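Long-range contacts in probable membrane transporter protein MamO (PDB 5HMA), which promotes magnetite formation and activates the MamE protease, its lumenal protease-like domain probably not being a protease itself but binding transition metal ions: residues R58-Q63 / L76-T81; Q99-F104 / G117-A122. All blocks are in the same frame, centred on the assembly; numbering follows the deposited sequence.

Contact 1. Residues R58-Q63 / L76-T81; sequences RRFPAQ and LKMQTT
Q79 N donates to P61 O over 2.8 Å, almost straight at 170°, the first rung of a β-hairpin in the six-stranded antiparallel barrel of the trypsin-like fold. Beyond it, Q63 and K77 form a hydrogen-bonded pair: K77 N gives to Q63 O at 2.9 Å, and the return bond from Q63 N to K77 O is longer, 3.1 Å. A proline has no N-H to offer Q79 O, so the P61–Q79 rung is single, next to where the strand of K77 gives way to loop. On the solvent-facing side, the long chain of K77 folds back until NZ bonds to M78 O, with N31 O as a second acceptor. A62 and M78 face inward against V49, F60 against V51, and the small methyl of A62 suits the non-hydrogen-bonded pairing in which A62 CA and M78 CA are 4.2 Å apart. F60 CG stands beside the backbone N (chi1 -55°), which swings the ring to the other strand, where M78 SD makes an oblique Met-aromatic contact near CD2, 4.9 Å from the ring centroid, and T80 meets CD1 and CE1 from the same side. F84 packs edge-to-face on this ring. Replacing F60 by an alanine would probably leave M78 SD without its aromatic partner and open a gap beside T80. T80 OG1 takes its hydrogen bond from E82 N, while T80 CB rests 3.7 Å from F60 CD1.

Contact 2. Residues Q99-F104 / G117-A122; sequences QQVFAF and GLVQSA
The flat groups that meet between V101 and G117 are peptide units rather than rings. V101 N points at G117 O nearly along its C=O axis, at 2.7 Å and 171°, and G117 N answers to V101 O over 2.9 Å, approaching 23° out of that carbonyl's plane. A third bond, V119 N to Q99 O at 3.0 Å, extends the ladder of this antiparallel β-hairpin in the C-terminal barrel of the trypsin-like fold. Between these rungs Q100 and L118 form a non-hydrogen-bonded pair, and L118 CD2 comes over the Q100 backbone, 3.7 Å from CA. L118 N turns the other way, to D140 OD1. The inner side is apolar: V101 and V119 cross at about a right angle, with CG1 of V101 3.6 Å from CG2 of V119. Their compact, branched side chains suit a buried spot beside L152 and V95. V119 CG2 stands beside its backbone N, which sets it 3.5 Å from Q99 O as well. G117, buried and almost fully extended, brings no side chain to V101. Farther on, Q120 and S121 make a classic bulge opposite R138. Because all these cross-strand bonds are main-chain, the backbone sets the register, and side chains add apolar burial around V101 and V119.

The two contacts belong to the two β-barrels that make up a trypsin-like fold. Contact 1 joins strands 58-68 and 73-78 of the first; contact 2 joins strands 100-106 and 112-121 of the second. They come in series along the chain, the first hairpin closing before the second opens, with strand 73-78 and strand 100-106 consecutive. Their centres are 30 Å apart on opposite sides of the chain's centre, and the nearest atoms, about 14 Å apart, do not touch. Each therefore ties together its own barrel without bridging to the other. Both lie away from H71 and H186, which hold the nickel ion, and are structural parts of this metal-binding pseudo-protease domain.

Contact 1. Residues R58-Q63 / L76-T81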
loop_
_atom_site.group_PDB
_atom_site.type_symbol
_atom_site.label_atom_id
_atom_site.label_comp_id
_atom_site.label_asym_id
_atom_site.label_seq_id
_atom_site.Cartn_x
_atom_site.Cartn_y
_atom_site.Cartn_z
ATOM N N ARG A 58 14.599 5.616 8.181
ATOM C CA ARG A 58 15.663 4.733 7.714
ATOM C C ARG A 58 15.313 4.149 6.350
ATOM O O ARG A 58 14.157 3.813 6.082
ATOM C CB ARG A 58 15.926 3.611 8.722
ATOM C CG ARG A 58 16.694 4.105 9.935
ATOM C CD ARG A 58 17.316 2.978 10.728
ATOM N NE ARG A 58 18.161 2.111 9.913
ATOM C CZ ARG A 58 18.708 0.992 10.376
ATOM N NH1 ARG A 58 18.488 0.633 11.633
ATOM N NH2 ARG A 58 19.468 0.231 9.595
ATOM N N ARG A 59 16.309 4.037 5.482
ATOM C CA ARG A 59 16.063 3.536 4.135
ATOM C C ARG A 59 16.653 2.158 3.964
ATOM O O ARG A 59 17.722 1.862 4.483
ATOM C CB ARG A 59 16.628 4.496 3.091
ATOM C CG ARG A 59 15.866 5.805 3.099
ATOM C CD ARG A 59 16.404 6.780 2.108
ATOM N NE ARG A 59 16.115 6.398 0.732
ATOM C CZ ARG A 59 16.468 7.138 -0.313
ATOM N NH1 ARG A 59 17.106 8.286 -0.107
ATOM N NH2 ARG A 59 16.186 6.742 -1.550
ATOM N N PHE A 60 15.941 1.310 3.240
ATOM C CA PHE A 60 16.434 -0.030 2.936
ATOM C C PHE A 60 16.210 -0.303 1.466
ATOM O O PHE A 60 15.122 -0.024 0.946
ATOM C CB PHE A 60 15.714 -1.095 3.774
ATOM C CG PHE A 60 15.786 -0.856 5.252
ATOM C CD1 PHE A 60 16.861 -1.331 5.991
ATOM C CD2 PHE A 60 14.796 -0.123 5.898
ATOM C CE1 PHE A 60 16.942 -1.105 7.358
ATOM C CE2 PHE A 60 14.866 0.111 7.265
ATOM C CZ PHE A 60 15.938 -0.383 7.998
ATOM N N PRO A 61 17.234 -0.835 0.785
ATOM C CA PRO A 61 17.027 -1.278 -0.598
ATOM C C PRO A 61 16.013 -2.430 -0.657
ATOM O O PRO A 61 15.902 -3.223 0.281
ATOM C CB PRO A 61 18.428 -1.732 -1.058
ATOM C CG PRO A 61 19.249 -1.854 0.180
ATOM C CD PRO A 61 18.614 -1.052 1.267
ATOM N N ALA A 62 15.255 -2.512 -1.740
ATOM C CA ALA A 62 14.297 -3.592 -1.873
ATOM C C ALA A 62 14.340 -4.160 -3.274
ATOM O O ALA A 62 14.615 -3.446 -4.236
ATOM C CB ALA A 62 12.892 -3.112 -1.531
ATOM N N GLN A 63 14.100 -5.462 -3.372
ATOM C CA GLN A 63 13.961 -6.127 -4.655
ATOM C C GLN A 63 12.515 -6.547 -4.817
ATOM O O GLN A 63 11.822 -6.813 -3.831
ATOM C CB GLN A 63 14.884 -7.352 -4.762
ATOM C CG GLN A 63 16.370 -7.069 -4.526
ATOM C CD GLN A 63 16.950 -6.079 -5.519
ATOM O OE1 GLN A 63 16.718 -6.183 -6.727
ATOM N NE2 GLN A 63 17.708 -5.107 -5.013
ATOM N N LEU A 76 7.604 -6.729 -2.426
ATOM C CA LEU A 76 9.007 -6.362 -2.308
ATOM C C LEU A 76 9.622 -7.056 -1.102
ATOM O O LEU A 76 8.928 -7.400 -0.141
ATOM C CB LEU A 76 9.167 -4.840 -2.157
ATOM C CG LEU A 76 8.414 -3.891 -3.090
ATOM C CD1 LEU A 76 8.791 -2.446 -2.771
ATOM C CD2 LEU A 76 8.711 -4.219 -4.541
ATOM N N LYS A 77 10.933 -7.237 -1.145
ATOM C CA LYS A 77 11.667 -7.698 0.021
ATOM C C LYS A 77 12.790 -6.708 0.319
ATOM O O LYS A 77 13.649 -6.467 -0.522
ATOM C CB LYS A 77 12.217 -9.107 -0.211
ATOM C CG LYS A 77 13.263 -9.583 0.787
ATOM C CD LYS A 77 12.649 -9.928 2.137
ATOM C CE LYS A 77 13.625 -10.763 2.976
ATOM N NZ LYS A 77 14.737 -9.936 3.523
ATOM N N MET A 78 12.770 -6.114 1.505
ATOM C CA MET A 78 13.871 -5.264 1.931
ATOM C C MET A 78 15.123 -6.108 2.188
ATOM O O MET A 78 15.046 -7.197 2.779
ATOM C CB MET A 78 13.476 -4.474 3.176
ATOM C CG MET A 78 12.364 -3.464 2.916
ATOM S SD MET A 78 11.966 -2.353 4.300
ATOM C CE MET A 78 10.847 -3.382 5.270
ATOM N N GLN A 79 16.266 -5.623 1.710
ATOM C CA GLN A 79 17.542 -6.287 1.937
ATOM C C GLN A 79 18.127 -5.763 3.238
ATOM O O GLN A 79 18.754 -4.706 3.255
ATOM C CB GLN A 79 18.521 -6.031 0.787
ATOM C CG GLN A 79 17.909 -6.202 -0.584
ATOM C CD GLN A 79 17.546 -7.637 -0.862
ATOM O OE1 GLN A 79 16.366 -7.993 -0.922
ATOM N NE2 GLN A 79 18.559 -8.478 -1.031
ATOM N N THR A 80 17.919 -6.496 4.328
ATOM C CA THR A 80 18.338 -6.037 5.648
ATOM C C THR A 80 18.395 -7.203 6.614
ATOM O O THR A 80 17.687 -8.185 6.433
ATOM C CB THR A 80 17.356 -4.964 6.200
ATOM O OG1 THR A 80 17.757 -4.591 7.525
ATOM C CG2 THR A 80 15.952 -5.528 6.241
ATOM N N THR A 81 19.225 -7.105 7.648
ATOM C CA THR A 81 19.167 -8.080 8.736
ATOM C C THR A 81 18.119 -7.696 9.793
ATOM O O THR A 81 17.925 -8.412 10.767
ATOM C CB THR A 81 20.519 -8.226 9.436
ATOM O OG1 THR A 81 21.047 -6.923 9.698
ATOM C CG2 THR A 81 21.486 -8.980 8.561
#

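Contact 2. Residues Q99-F104 / G117-A122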
loop_
_atom_site.group_PDB
_atom_site.type_symbol
_atom_site.label_atom_id
_atom_site.label_comp_id
_atom_site.label_asym_id
_atom_site.label_seq_id
_atom_site.Cartn_x
_atom_site.Cartn_y
_atom_site.Cartn_z
ATOM N N GLN A 99 -18.968 0.659 5.675
ATOM C CA GLN A 99 -18.072 0.422 6.781
ATOM C C GLN A 99 -16.983 1.480 6.794
ATOM O O GLN A 99 -16.446 1.856 5.754
ATOM C CB GLN A 99 -17.473 -0.986 6.688
ATOM C CG GLN A 99 -16.358 -1.266 7.679
ATOM C CD GLN A 99 -16.083 -2.747 7.830
ATOM O OE1 GLN A 99 -16.629 -3.572 7.092
ATOM N NE2 GLN A 99 -15.232 -3.093 8.788
ATOM N N GLN A 100 -16.666 1.980 7.977
ATOM C CA GLN A 100 -15.597 2.959 8.099
ATOM C C GLN A 100 -14.248 2.309 7.872
ATOM O O GLN A 100 -13.961 1.247 8.439
ATOM C CB GLN A 100 -15.643 3.610 9.476
ATOM C CG GLN A 100 -14.808 4.850 9.611
ATOM C CD GLN A 100 -14.934 5.451 10.995
ATOM O OE1 GLN A 100 -14.470 6.559 11.246
ATOM N NE2 GLN A 100 -15.560 4.713 11.905
ATOM N N VAL A 101 -13.418 2.938 7.046
ATOM C CA VAL A 101 -12.054 2.456 6.821
ATOM C C VAL A 101 -11.066 3.605 6.935
ATOM O O VAL A 101 -11.452 4.772 6.996
ATOM C CB VAL A 101 -11.917 1.758 5.455
ATOM C CG1 VAL A 101 -12.665 0.431 5.479
ATOM C CG2 VAL A 101 -12.469 2.652 4.342
ATOM N N PHE A 102 -9.784 3.271 6.975
ATOM C CA PHE A 102 -8.741 4.267 7.184
ATOM C C PHE A 102 -7.626 3.995 6.203
ATOM O O PHE A 102 -7.132 2.868 6.108
ATOM C CB PHE A 102 -8.220 4.230 8.628
ATOM C CG PHE A 102 -9.305 4.375 9.656
ATOM C CD1 PHE A 102 -10.123 3.292 9.980
ATOM C CD2 PHE A 102 -9.523 5.594 10.290
ATOM C CE1 PHE A 102 -11.145 3.426 10.916
ATOM C CE2 PHE A 102 -10.531 5.729 11.242
ATOM C CZ PHE A 102 -11.350 4.647 11.547
ATOM N N ALA A 103 -7.246 5.021 5.451
ATOM C CA ALA A 103 -6.210 4.868 4.440
ATOM C C ALA A 103 -4.948 5.566 4.914
ATOM O O ALA A 103 -4.957 6.764 5.193
ATOM C CB ALA A 103 -6.685 5.429 3.113
ATOM N N PHE A 104 -3.870 4.801 5.037
ATOM C CA PHE A 104 -2.606 5.325 5.562
ATOM C C PHE A 104 -1.579 5.452 4.436
ATOM O O PHE A 104 -1.576 4.646 3.502
ATOM C CB PHE A 104 -2.037 4.404 6.658
ATOM C CG PHE A 104 -2.752 4.488 7.984
ATOM C CD1 PHE A 104 -3.946 3.804 8.190
ATOM C CD2 PHE A 104 -2.207 5.211 9.037
ATOM C CE1 PHE A 104 -4.595 3.859 9.427
ATOM C CE2 PHE A 104 -2.847 5.266 10.274
ATOM C CZ PHE A 104 -4.045 4.593 10.468
ATOM N N GLY A 117 -12.706 7.221 5.970
ATOM C CA GLY A 117 -13.841 7.352 5.087
ATOM C C GLY A 117 -14.698 6.107 5.152
ATOM O O GLY A 117 -14.448 5.197 5.946
ATOM N N LEU A 118 -15.723 6.087 4.315
ATOM C CA LEU A 118 -16.591 4.931 4.169
ATOM C C LEU A 118 -16.271 4.146 2.897
ATOM O O LEU A 118 -15.870 4.716 1.878
ATOM C CB LEU A 118 -18.053 5.378 4.152
ATOM C CG LEU A 118 -18.508 6.093 5.415
ATOM C CD1 LEU A 118 -20.007 6.433 5.340
ATOM C CD2 LEU A 118 -18.184 5.219 6.627
ATOM N N VAL A 119 -16.449 2.833 2.962
ATOM C CA VAL A 119 -16.476 2.013 1.759
ATOM C C VAL A 119 -17.727 2.391 0.951
ATOM O O VAL A 119 -18.831 2.455 1.497
ATOM C CB VAL A 119 -16.459 0.526 2.110
ATOM C CG1 VAL A 119 -16.506 -0.320 0.841
ATOM C CG2 VAL A 119 -15.242 0.211 2.963
ATOM N N GLN A 120 -17.566 2.663 -0.338
ATOM C CA GLN A 120 -18.689 3.182 -1.121
ATOM C C GLN A 120 -19.161 2.174 -2.162
ATOM O O GLN A 120 -20.271 2.285 -2.690
ATOM C CB GLN A 120 -18.316 4.508 -1.799
ATOM C CG GLN A 120 -17.967 5.644 -0.834
ATOM C CD GLN A 120 -19.186 6.260 -0.136
ATOM O OE1 GLN A 120 -20.320 5.782 -0.265
ATOM N NE2 GLN A 120 -18.946 7.329 0.614
ATOM N N SER A 121 -18.313 1.193 -2.444
ATOM C CA SER A 121 -18.642 0.114 -3.371
ATOM C C SER A 121 -17.688 -1.022 -3.087
ATOM O O SER A 121 -16.563 -0.778 -2.649
ATOM C CB SER A 121 -18.524 0.568 -4.830
ATOM O OG SER A 121 -18.479 -0.546 -5.703
ATOM N N ALA A 122 -18.119 -2.257 -3.321
ATOM C CA ALA A 122 -17.232 -3.395 -3.075
ATOM C C ALA A 122 -16.899 -4.135 -4.369
ATOM O O ALA A 122 -16.246 -5.179 -4.348
ATOM C CB ALA A 122 -17.849 -4.342 -2.060
#